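Local coordinates for protein mitochondrial enolase superfamily member 1 (Homo sapiens, PDB 4A35) that catalyses the magnesium-dependent dehydration of L-fuconate to 2-keto-3-deoxy-L-fuconate, a step in the breakdown of L-fucose, at residues Met2-Ile7 with Ala128-Lys133; Pro134-Leu139 with Val366-Ile371. One frame throughout, in Å; residues are numbered along the deposited sequence.

Contact 1 (Met2-Ile7 with Ala128-Lys133); sequences MVRGRI and AKQEGK
Gln130 grips the backbone of Arg4 at two points with one flat amide. Gln130 OE1 accepts Arg4 N at 2.9 Å. Gln130 NE2 gives a hydrogen to Arg4 O, also at 2.9 Å, and that oxygen lies in the amide plane. The side chain reaches this far because it is extended beyond CG. This pair of bonds fixes the rotation of the amide.

The Arg4 side chain then folds back over Gln130. The guanidinium and amide planes are 7° apart and stacked, and Gln130 CG lies 3.9 Å above the centre of the guanidinium plane. Arg4 NH1 is held by Met2 O at 2.7 Å and adds a weak bond to Gln130 O. Arg4 NH2 forms a salt bridge to Asp48.

Glu131 bends at chi2 (-76°), which turns its carboxylate back to the N-terminal segment. Glu131 OE1 takes Met2 N at 3.1 Å, from above the carboxylate plane. Glu131 OE2 is hydrogen-bonded to Trp127 NE1 and Ser1 OG.

The helix ends just beyond in a Schellman motif, with Gly132 at positive phi. The contact thus fastens the lead-in to strand 7-16 onto the C-terminal end of helix 110-131, within the sheet-and-helix N-terminal domain of the enolase superfamily.

Contact 2 (Pro134-Leu139 with Val366-Ile371); sequences PVWKLL and VQHLII
His368 ND1 accepts the backbone N-H of Trp136 at 3.0 Å, with an N-H...acceptor angle of 156°. The donor lies close to the imidazole plane, so the bond meets the ring at its edge. Trp136 is in the first turn of helix 135-141, where no preceding helical turn supplies a carbonyl for the backbone N-H. A side chain from another helix takes that place. Pro134 stands at the N-cap, and its CB touches the same ring edge, 3.8 Å from His368 CE1. His368 NE2 is hydrogen-bonded to Ser416 OG, and the Tyr415 ring packs edge-to-face with the imidazole. The imidazole is therefore held at both nitrogens, and with ND1 accepting, it is probably neutral with its proton on NE2. Without the imidazole, as with an alanine here, the Trp136 N-H and the Ser416 hydroxyl would probably lose this partner and a gap open beside Pro134 and Val135.

The two helices run in nearly the same direction, crossing at -29° with axes 8.4 Å apart. Helix 135-141 belongs to the N-terminal domain of the mandelate racemase/muconate lactonizing family and helix 362-377 to the TIM-barrel-like C-terminal domain, so the contact lies in the interface between the two.

Trp136 has CG between its backbone N and carbonyl carbon (chi1 71°), which keeps the indole beside the imidazole. Its CD1 comes within 3.5 Å of His368 ND1, but the rings meet obliquely. The benzo side packs on Ile371, CE3 to CG2 at 3.8 Å, and NE1 bonds to Pro410 O. Trp136 CB also rests on His368 O. Leu139, a turn beyond Val135, brings CD1 to within 4.4 Å of CD2 of Leu369, a looser contact. Both leucines also touch Val336 of helix 335-348.

Overall arrangement
Contact 1 is at the surface, and contact 2 is buried nearer the centre of the chain. Their centres are about 16 Å apart. Helices 110-131 and 135-141 follow each other in the chain, and they join the two contacts directly: Ala128 CB packs on Val135 CG2 at 3.5 Å, and Glu131 CG on Leu138 CD1. The chemistry differs with the place. Contact 1 ties an irregular N-terminal segment to a helix end through four hydrogen bonds, each with a backbone atom at one end, one of them weak. Contact 2 joins helices of two domains mostly by aromatic and aliphatic side chains, with a single hydrogen bond across the segments.

Contact 1 (Met2-Ile7 with Ala128-Lys133)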
ATOM      1  N   MET A   2     -12.363 -27.207 -20.897  1.00 45.73           N
ATOM      2  CA  MET A   2     -13.668 -27.583 -20.352  1.00 42.00           C
ATOM      3  C   MET A   2     -14.376 -26.361 -19.730  1.00 40.25           C
ATOM      4  O   MET A   2     -15.387 -26.519 -19.038  1.00 38.17           O
ATOM      5  CB  MET A   2     -13.454 -28.677 -19.290  1.00 44.32           C
ATOM      6  CG  MET A   2     -12.997 -30.024 -19.869  1.00 48.93           C
ATOM      7  SD  MET A   2     -13.940 -31.367 -19.135  0.50 52.75           S
ATOM      8  CE  MET A   2     -13.036 -31.603 -17.612  0.50 49.63           C
ATOM      9  N   VAL A   3     -13.867 -25.141 -20.011  1.00 34.02           N
ATOM     10  CA  VAL A   3     -14.366 -23.887 -19.445  1.00 31.91           C
ATOM     11  C   VAL A   3     -15.686 -23.495 -20.110  1.00 33.71           C
ATOM     12  O   VAL A   3     -15.788 -23.501 -21.340  1.00 31.72           O
ATOM     13  CB  VAL A   3     -13.297 -22.767 -19.550  1.00 36.13           C
ATOM     14  CG1 VAL A   3     -13.848 -21.411 -19.137  1.00 34.78           C
ATOM     15  CG2 VAL A   3     -12.091 -23.117 -18.700  1.00 37.59           C
ATOM     16  N   ARG A   4     -16.680 -23.123 -19.284  1.00 29.57           N
ATOM     17  CA  ARG A   4     -18.012 -22.759 -19.767  1.00 29.26           C
ATOM     18  C   ARG A   4     -18.698 -21.870 -18.741  1.00 31.52           C
ATOM     19  O   ARG A   4     -18.302 -21.843 -17.567  1.00 31.39           O
ATOM     20  CB  ARG A   4     -18.852 -24.041 -20.018  1.00 31.50           C
ATOM     21  CG  ARG A   4     -19.230 -24.840 -18.736  1.00 46.21           C
ATOM     22  CD  ARG A   4     -18.200 -25.886 -18.330  1.00 54.08           C
ATOM     23  NE  ARG A   4     -18.502 -26.529 -17.045  1.00 54.58           N
ATOM     24  CZ  ARG A   4     -17.781 -27.508 -16.495  1.00 60.96           C
ATOM     25  NH1 ARG A   4     -16.695 -27.971 -17.106  1.00 40.60           N
ATOM     26  NH2 ARG A   4     -18.142 -28.033 -15.330  1.00 46.91           N
ATOM     27  N   GLY A   5     -19.740 -21.191 -19.182  1.00 27.22           N
ATOM     28  CA  GLY A   5     -20.554 -20.410 -18.279  1.00 27.61           C
ATOM     29  C   GLY A   5     -20.218 -18.948 -18.165  1.00 29.12           C
ATOM     30  O   GLY A   5     -19.089 -18.524 -18.408  1.00 27.94           O
ATOM     31  N   ARG A   6     -21.254 -18.185 -17.845  1.00 26.36           N
ATOM     32  CA  ARG A   6     -21.217 -16.758 -17.556  1.00 26.03           C
ATOM     33  C   ARG A   6     -21.300 -16.594 -16.047  1.00 29.31           C
ATOM     34  O   ARG A   6     -22.171 -17.189 -15.419  1.00 27.05           O
ATOM     35  CB  ARG A   6     -22.362 -16.012 -18.267  1.00 26.41           C
ATOM     36  CG  ARG A   6     -22.140 -14.499 -18.219  1.00 29.74           C
ATOM     37  CD  ARG A   6     -23.080 -13.710 -19.113  1.00 36.11           C
ATOM     38  NE  ARG A   6     -22.925 -14.045 -20.535  1.00 48.15           N
ATOM     39  CZ  ARG A   6     -22.297 -13.301 -21.438  1.00 68.22           C
ATOM     40  NH1 ARG A   6     -21.673 -12.186 -21.075  1.00 68.54           N
ATOM     41  NH2 ARG A   6     -22.259 -13.681 -22.705  1.00 57.10           N
ATOM     42  N   ILE A   7     -20.398 -15.785 -15.463  1.00 27.76           N
ATOM     43  CA  ILE A   7     -20.417 -15.551 -14.022  1.00 27.31           C
ATOM     44  C   ILE A   7     -21.710 -14.755 -13.728  1.00 29.11           C
ATOM     45  O   ILE A   7     -21.931 -13.723 -14.334  1.00 28.26           O
ATOM     46  CB  ILE A   7     -19.115 -14.862 -13.548  1.00 29.11           C
ATOM     47  CG1 ILE A   7     -17.982 -15.924 -13.606  1.00 29.98           C
ATOM     48  CG2 ILE A   7     -19.304 -14.280 -12.127  1.00 27.62           C
ATOM     49  CD1 ILE A   7     -16.699 -15.415 -13.825  1.00 44.41           C
ATOM     50  N   ALA A 128     -10.040 -24.135 -12.156  1.00 22.03           N
ATOM     51  CA  ALA A 128      -9.409 -25.439 -11.836  1.00 22.56           C
ATOM     52  C   ALA A 128     -10.489 -26.510 -11.619  1.00 23.76           C
ATOM     53  O   ALA A 128     -10.390 -27.599 -12.173  1.00 21.80           O
ATOM     54  CB  ALA A 128      -8.516 -25.312 -10.610  1.00 23.19           C
ATOM     55  N   LYS A 129     -11.578 -26.159 -10.944  1.00 21.52           N
ATOM     56  CA  LYS A 129     -12.690 -27.111 -10.759  1.00 21.45           C
ATOM     57  C   LYS A 129     -13.358 -27.485 -12.090  1.00 27.65           C
ATOM     58  O   LYS A 129     -13.660 -28.673 -12.288  1.00 26.35           O
ATOM     59  CB  LYS A 129     -13.759 -26.552  -9.797  1.00 23.41           C
ATOM     60  CG  LYS A 129     -13.348 -26.511  -8.316  1.00 21.10           C
ATOM     61  CD  LYS A 129     -14.428 -25.769  -7.502  1.00 20.90           C
ATOM     62  CE  LYS A 129     -14.202 -25.993  -6.012  1.00 23.20           C
ATOM     63  NZ  LYS A 129     -14.988 -25.020  -5.186  1.00 20.82           N
ATOM     64  N   GLN A 130     -13.625 -26.494 -12.989  1.00 25.76           N
ATOM     65  CA  GLN A 130     -14.256 -26.820 -14.285  1.00 24.60           C
ATOM     66  C   GLN A 130     -13.331 -27.724 -15.135  1.00 28.19           C
ATOM     67  O   GLN A 130     -13.827 -28.558 -15.911  1.00 26.92           O
ATOM     68  CB  GLN A 130     -14.632 -25.572 -15.072  1.00 23.96           C
ATOM     69  CG  GLN A 130     -15.789 -24.779 -14.461  1.00 23.98           C
ATOM     70  CD  GLN A 130     -16.374 -23.831 -15.478  1.00 35.04           C
ATOM     71  OE1 GLN A 130     -15.804 -23.604 -16.550  1.00 27.18           O
ATOM     72  NE2 GLN A 130     -17.527 -23.249 -15.173  1.00 30.65           N
ATOM     73  N   GLU A 131     -11.993 -27.589 -14.942  1.00 24.92           N
ATOM     74  CA  GLU A 131     -10.978 -28.410 -15.624  1.00 24.99           C
ATOM     75  C   GLU A 131     -10.729 -29.770 -14.915  1.00 30.25           C
ATOM     76  O   GLU A 131     -10.050 -30.637 -15.484  1.00 30.09           O
ATOM     77  CB  GLU A 131      -9.644 -27.631 -15.766  1.00 25.40           C
ATOM     78  CG  GLU A 131      -9.744 -26.347 -16.581  1.00 32.26           C
ATOM     79  CD  GLU A 131      -9.835 -26.413 -18.098  1.00 53.39           C
ATOM     80  OE1 GLU A 131     -10.201 -27.486 -18.627  1.00 40.63           O
ATOM     81  OE2 GLU A 131      -9.518 -25.397 -18.762  1.00 44.97           O
ATOM     82  N   GLY A 132     -11.295 -29.954 -13.711  1.00 26.23           N
ATOM     83  CA  GLY A 132     -11.212 -31.192 -12.940  1.00 25.67           C
ATOM     84  C   GLY A 132      -9.821 -31.471 -12.430  1.00 27.74           C
ATOM     85  O   GLY A 132      -9.401 -32.631 -12.348  1.00 26.30           O
ATOM     86  N   LYS A 133      -9.090 -30.388 -12.091  1.00 23.85           N
ATOM     87  CA  LYS A 133      -7.706 -30.467 -11.630  1.00 24.12           C
ATOM     88  C   LYS A 133      -7.461 -29.560 -10.422  1.00 25.76           C
ATOM     89  O   LYS A 133      -8.049 -28.479 -10.335  1.00 22.91           O
ATOM     90  CB  LYS A 133      -6.760 -29.987 -12.773  1.00 24.17           C
ATOM     91  CG  LYS A 133      -6.588 -30.986 -13.885  1.00 27.84           C
ATOM     92  CD  LYS A 133      -5.737 -30.399 -15.010  1.00 26.76           C
ATOM     93  CE  LYS A 133      -5.688 -31.395 -16.160  1.00 36.43           C
ATOM     94  NZ  LYS A 133      -4.838 -30.911 -17.275  1.00 28.50           N
TER

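Contact 2 (Pro134-Leu139 with Val366-Ile371)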
ATOM      1  N   PRO A 134      -6.608 -29.984  -9.463  1.00 22.53           N
ATOM      2  CA  PRO A 134      -6.173 -29.025  -8.423  1.00 20.90           C
ATOM      3  C   PRO A 134      -5.379 -27.904  -9.127  1.00 21.57           C
ATOM      4  O   PRO A 134      -4.831 -28.128 -10.229  1.00 19.98           O
ATOM      5  CB  PRO A 134      -5.236 -29.861  -7.525  1.00 21.69           C
ATOM      6  CG  PRO A 134      -4.855 -31.040  -8.336  1.00 27.02           C
ATOM      7  CD  PRO A 134      -5.847 -31.259  -9.410  1.00 23.05           C
ATOM      8  N   VAL A 135      -5.365 -26.696  -8.558  1.00 18.43           N
ATOM      9  CA  VAL A 135      -4.671 -25.564  -9.183  1.00 17.08           C
ATOM     10  C   VAL A 135      -3.185 -25.930  -9.492  1.00 19.98           C
ATOM     11  O   VAL A 135      -2.686 -25.564 -10.567  1.00 20.26           O
ATOM     12  CB  VAL A 135      -4.821 -24.256  -8.338  1.00 18.37           C
ATOM     13  CG1 VAL A 135      -3.719 -23.235  -8.660  1.00 17.05           C
ATOM     14  CG2 VAL A 135      -6.212 -23.645  -8.554  1.00 17.75           C
ATOM     15  N   TRP A 136      -2.469 -26.586  -8.565  1.00 16.97           N
ATOM     16  CA  TRP A 136      -1.053 -26.911  -8.858  1.00 19.18           C
ATOM     17  C   TRP A 136      -0.914 -27.696 -10.205  1.00 21.55           C
ATOM     18  O   TRP A 136      -0.036 -27.385 -11.020  1.00 19.04           O
ATOM     19  CB  TRP A 136      -0.364 -27.670  -7.706  1.00 17.40           C
ATOM     20  CG  TRP A 136      -0.811 -29.101  -7.493  1.00 17.69           C
ATOM     21  CD1 TRP A 136      -1.738 -29.540  -6.593  1.00 20.35           C
ATOM     22  CD2 TRP A 136      -0.306 -30.277  -8.161  1.00 17.21           C
ATOM     23  NE1 TRP A 136      -1.894 -30.908  -6.694  1.00 21.00           N
ATOM     24  CE2 TRP A 136      -1.000 -31.394  -7.622  1.00 21.61           C
ATOM     25  CE3 TRP A 136       0.649 -30.493  -9.177  1.00 18.31           C
ATOM     26  CZ2 TRP A 136      -0.767 -32.709  -8.053  1.00 21.59           C
ATOM     27  CZ3 TRP A 136       0.876 -31.811  -9.612  1.00 20.22           C
ATOM     28  CH2 TRP A 136       0.155 -32.890  -9.066  1.00 21.78           C
ATOM     29  N   LYS A 137      -1.863 -28.612 -10.477  1.00 19.06           N
ATOM     30  CA  LYS A 137      -1.823 -29.480 -11.649  1.00 18.92           C
ATOM     31  C   LYS A 137      -2.259 -28.730 -12.875  1.00 21.08           C
ATOM     32  O   LYS A 137      -1.663 -28.904 -13.939  1.00 21.46           O
ATOM     33  CB  LYS A 137      -2.664 -30.751 -11.418  1.00 20.98           C
ATOM     34  CG  LYS A 137      -2.614 -31.773 -12.570  1.00 19.98           C
ATOM     35  CD  LYS A 137      -1.184 -32.241 -12.917  1.00 22.42           C
ATOM     36  CE  LYS A 137      -1.195 -33.484 -13.814  1.00 23.99           C
ATOM     37  NZ  LYS A 137       0.114 -33.619 -14.539  1.00 25.30           N
ATOM     38  N   LEU A 138      -3.236 -27.813 -12.712  1.00 21.36           N
ATOM     39  CA  LEU A 138      -3.667 -26.940 -13.808  1.00 20.33           C
ATOM     40  C   LEU A 138      -2.467 -26.139 -14.299  1.00 22.01           C
ATOM     41  O   LEU A 138      -2.251 -26.018 -15.518  1.00 20.46           O
ATOM     42  CB  LEU A 138      -4.791 -25.984 -13.305  1.00 19.12           C
ATOM     43  CG  LEU A 138      -5.268 -24.898 -14.297  1.00 21.24           C
ATOM     44  CD1 LEU A 138      -6.085 -25.567 -15.430  1.00 22.70           C
ATOM     45  CD2 LEU A 138      -6.109 -23.800 -13.552  1.00 21.05           C
ATOM     46  N   LEU A 139      -1.681 -25.584 -13.337  1.00 18.93           N
ATOM     47  CA  LEU A 139      -0.495 -24.792 -13.665  1.00 18.38           C
ATOM     48  C   LEU A 139       0.581 -25.650 -14.322  1.00 22.67           C
ATOM     49  O   LEU A 139       1.128 -25.258 -15.372  1.00 21.96           O
ATOM     50  CB  LEU A 139       0.047 -24.119 -12.392  1.00 17.02           C
ATOM     51  CG  LEU A 139      -0.850 -22.998 -11.842  1.00 20.71           C
ATOM     52  CD1 LEU A 139      -0.350 -22.538 -10.477  1.00 18.73           C
ATOM     53  CD2 LEU A 139      -0.943 -21.829 -12.858  1.00 20.71           C
ATOM     54  N   VAL A 366      -1.391 -21.677  -0.687  1.00 19.69           N
ATOM     55  CA  VAL A 366      -0.001 -21.480  -1.056  1.00 17.49           C
ATOM     56  C   VAL A 366       0.730 -22.817  -1.405  1.00 19.65           C
ATOM     57  O   VAL A 366       1.620 -22.793  -2.239  1.00 19.47           O
ATOM     58  CB  VAL A 366       0.747 -20.626  -0.044  1.00 18.79           C
ATOM     59  CG1 VAL A 366       1.365 -21.452   1.084  1.00 18.76           C
ATOM     60  CG2 VAL A 366       1.780 -19.742  -0.770  1.00 18.57           C
ATOM     61  N   GLN A 367       0.304 -23.937  -0.824  1.00 16.18           N
ATOM     62  CA  GLN A 367       0.898 -25.273  -1.141  1.00 15.36           C
ATOM     63  C   GLN A 367       0.822 -25.527  -2.697  1.00 19.28           C
ATOM     64  O   GLN A 367       1.746 -26.088  -3.260  1.00 17.29           O
ATOM     65  CB  GLN A 367       0.148 -26.390  -0.350  1.00 16.53           C
ATOM     66  CG  GLN A 367      -1.323 -26.538  -0.746  1.00 19.05           C
ATOM     67  CD  GLN A 367      -2.018 -27.684  -0.018  1.00 18.14           C
ATOM     68  OE1 GLN A 367      -1.370 -28.660   0.434  1.00 20.98           O
ATOM     69  NE2 GLN A 367      -3.318 -27.530   0.188  1.00 18.80           N
ATOM     70  N   HIS A 368      -0.286 -25.086  -3.382  1.00 16.66           N
ATOM     71  CA  HIS A 368      -0.405 -25.276  -4.831  1.00 17.21           C
ATOM     72  C   HIS A 368       0.693 -24.514  -5.555  1.00 19.40           C
ATOM     73  O   HIS A 368       1.236 -24.997  -6.539  1.00 19.55           O
ATOM     74  CB  HIS A 368      -1.792 -24.755  -5.326  1.00 17.60           C
ATOM     75  CG  HIS A 368      -2.967 -25.589  -4.911  1.00 19.75           C
ATOM     76  ND1 HIS A 368      -3.471 -26.587  -5.744  1.00 19.40           N
ATOM     77  CD2 HIS A 368      -3.713 -25.529  -3.790  1.00 19.92           C
ATOM     78  CE1 HIS A 368      -4.482 -27.119  -5.079  1.00 19.63           C
ATOM     79  NE2 HIS A 368      -4.682 -26.499  -3.905  1.00 20.53           N
ATOM     80  N   LEU A 369       0.960 -23.291  -5.102  1.00 16.21           N
ATOM     81  CA  LEU A 369       1.922 -22.429  -5.788  1.00 15.35           C
ATOM     82  C   LEU A 369       3.362 -22.992  -5.664  1.00 18.90           C
ATOM     83  O   LEU A 369       4.131 -22.965  -6.635  1.00 17.29           O
ATOM     84  CB  LEU A 369       1.835 -20.985  -5.259  1.00 14.76           C
ATOM     85  CG  LEU A 369       0.468 -20.286  -5.424  1.00 17.64           C
ATOM     86  CD1 LEU A 369       0.467 -18.877  -4.708  1.00 15.83           C
ATOM     87  CD2 LEU A 369       0.083 -20.150  -6.855  1.00 23.82           C
ATOM     88  N   ILE A 370       3.724 -23.471  -4.471  1.00 16.75           N
ATOM     89  CA  ILE A 370       5.093 -23.951  -4.256  1.00 16.34           C
ATOM     90  C   ILE A 370       5.314 -25.370  -4.858  1.00 17.51           C
ATOM     91  O   ILE A 370       6.421 -25.646  -5.325  1.00 19.12           O
ATOM     92  CB  ILE A 370       5.519 -23.819  -2.775  1.00 20.28           C
ATOM     93  CG1 ILE A 370       7.051 -23.697  -2.650  1.00 22.47           C
ATOM     94  CG2 ILE A 370       4.919 -24.885  -1.823  1.00 19.25           C
ATOM     95  CD1 ILE A 370       7.730 -22.363  -3.360  1.00 17.24           C
ATOM     96  N   ILE A 371       4.252 -26.218  -4.908  1.00 16.07           N
ATOM     97  CA  ILE A 371       4.359 -27.506  -5.585  1.00 15.43           C
ATOM     98  C   ILE A 371       4.600 -27.211  -7.093  1.00 18.83           C
ATOM     99  O   ILE A 371       5.455 -27.836  -7.712  1.00 18.90           O
ATOM    100  CB  ILE A 371       3.152 -28.393  -5.288  1.00 17.16           C
ATOM    101  CG1 ILE A 371       3.243 -28.917  -3.804  1.00 16.08           C
ATOM    102  CG2 ILE A 371       3.002 -29.546  -6.311  1.00 17.29           C
ATOM    103  CD1 ILE A 371       1.942 -29.451  -3.307  1.00 18.12           C
TER